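Local coordinates for malonyl Coa-acyl carrier protein transacylase (Vibrio cholerae, PDB 3HJV), which probably transfers the malonyl group from malonyl-CoA to acyl carrier protein, the step that supplies malonyl units for fatty acid synthesis, at residues G108-F112 and K113-K117. Residues are numbered along the deposited sequence; the frame is centred on the assembly and turned at random. Where two conformers were deposited one is given.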
# COMPACT_ATOMS: atom_id res chain seq x y z
N GLY A 108 -11.27 22.06 13.66
CA GLY A 108 -11.39 22.38 15.09
C GLY A 108 -12.53 21.70 15.82
O GLY A 108 -12.89 22.13 16.92
N VAL A 109 -13.09 20.64 15.23
CA VAL A 109 -14.19 19.91 15.85
C VAL A 109 -13.75 18.96 16.95
O VAL A 109 -14.36 18.91 18.01
CB VAL A 109 -14.99 19.12 14.80
CG1 VAL A 109 -16.10 18.28 15.48
CG2 VAL A 109 -15.57 20.10 13.76
N ILE A 110 -12.69 18.20 16.68
CA ILE A 110 -12.15 17.19 17.62
C ILE A 110 -10.70 17.54 17.98
O ILE A 110 -9.92 17.90 17.10
CB ILE A 110 -12.13 15.77 16.98
CG1 ILE A 110 -13.40 15.47 16.19
CG2 ILE A 110 -11.91 14.69 18.06
CD1 ILE A 110 -13.36 14.12 15.40
N ASP A 111 -10.34 17.43 19.26
CA ASP A 111 -8.99 17.60 19.75
C ASP A 111 -8.11 16.51 19.13
O ASP A 111 -8.51 15.36 19.06
CB ASP A 111 -8.99 17.39 21.26
CG ASP A 111 -7.62 17.33 21.83
OD1 ASP A 111 -6.98 18.39 21.93
OD2 ASP A 111 -7.19 16.20 22.21
N PHE A 112 -6.92 16.88 18.68
CA PHE A 112 -6.04 15.95 17.97
C PHE A 112 -5.71 14.68 18.75
O PHE A 112 -5.87 13.59 18.23
CB PHE A 112 -4.75 16.65 17.51
CG PHE A 112 -3.75 15.71 16.88
CD1 PHE A 112 -4.02 15.08 15.68
CD2 PHE A 112 -2.53 15.46 17.50
CE1 PHE A 112 -3.10 14.20 15.13
CE2 PHE A 112 -1.61 14.58 16.93
CZ PHE A 112 -1.89 13.96 15.74
N LYS A 113 -5.28 14.83 20.00
CA LYS A 113 -4.94 13.66 20.80
C LYS A 113 -6.15 12.76 21.05
O LYS A 113 -6.02 11.53 20.98
CB LYS A 113 -4.24 14.09 22.10
CG LYS A 113 -2.85 14.63 21.84
CD LYS A 113 -2.03 14.79 23.14
CE LYS A 113 -2.59 15.86 24.05
NZ LYS A 113 -2.60 17.21 23.41
N GLN A 114 -7.32 13.35 21.31
CA GLN A 114 -8.55 12.54 21.45
C GLN A 114 -8.90 11.80 20.14
O GLN A 114 -9.30 10.61 20.19
CB GLN A 114 -9.72 13.38 21.96
CG GLN A 114 -9.52 13.77 23.42
CD GLN A 114 -10.71 14.48 24.03
OE1 GLN A 114 -11.41 15.22 23.35
NE2 GLN A 114 -10.96 14.23 25.33
N ALA A 115 -8.70 12.48 19.01
CA ALA A 115 -8.96 11.88 17.68
C ALA A 115 -8.04 10.70 17.41
O ALA A 115 -8.45 9.72 16.79
CB ALA A 115 -8.82 12.91 16.55
N ILE A 116 -6.79 10.82 17.81
CA ILE A 116 -5.83 9.71 17.63
C ILE A 116 -6.33 8.47 18.38
O ILE A 116 -6.30 7.37 17.82
CB ILE A 116 -4.41 10.11 18.08
CG1 ILE A 116 -3.74 11.03 17.07
CG2 ILE A 116 -3.54 8.87 18.29
CD1 ILE A 116 -3.28 10.37 15.71
N LYS A 117 -6.75 8.64 19.63
CA LYS A 117 -7.31 7.54 20.43
C LYS A 117 -8.54 6.96 19.76
O LYS A 117 -8.69 5.74 19.65
CB LYS A 117 -7.73 8.02 21.83
CG LYS A 117 -6.72 7.83 22.94
CD LYS A 117 -7.40 8.11 24.29
CE LYS A 117 -6.55 7.77 25.52
NZ LYS A 117 -5.32 8.56 25.63
O HOH W 1 -4.62 17.54 21.18
O HOH W 2 -12.13 16.41 21.26
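Asp111 caps the start of helix 112-128, its carboxylate taking up the backbone N-H of Gln114 in the classic N-cap arrangement. Gln114 N lies 3.0 Å from Asp111 OD2 with an N-H...O angle of 160°, approaching that oxygen on its anti side and 24° out of the carboxylate plane. Because Asp111 CG stands anti to its own backbone N (chi1 171°), beside the carbonyl carbon, the carboxylate is carried forward over the first turn. Asp111 O meanwhile accepts from Ala115 N, and Phe112 O from Ile116 N at 2.9 Å, so the regular helical pattern begins at once.

Two waters extend the cap. One donates to Asp111 OD1 and accepts from both Lys113 N and Lys113 NZ; bends at the third and fourth torsions of Lys113 bring the ammonium round to it, and the lysine's positive charge probably steadies the aspartate's negative one through this water. The second water accepts from Asp111 N and donates to Gln114 OE1, 2.5 Å from the water oxygen.

On the buried side, Phe112 and Ile116 point the same way, one helical turn apart. Arg80 makes a cation-pi contact with the phenyl ring, which packs against Val76 and Val105, while Ile116 reaches Pro69 and Leu72; the turn is thus packed among helices 32-45, 64-84 and 98-106. Ile110, in the loop that joins helix 98-106 to helix 112-128 within the acyl transferase domain, touches Ala115 CB through its CG2. The Phe112-Ile116 pair closes as a CH-pi contact: Ile116 CG1 sits over one ring face, displaced toward the rim, 3.7 Å from Phe112 CZ.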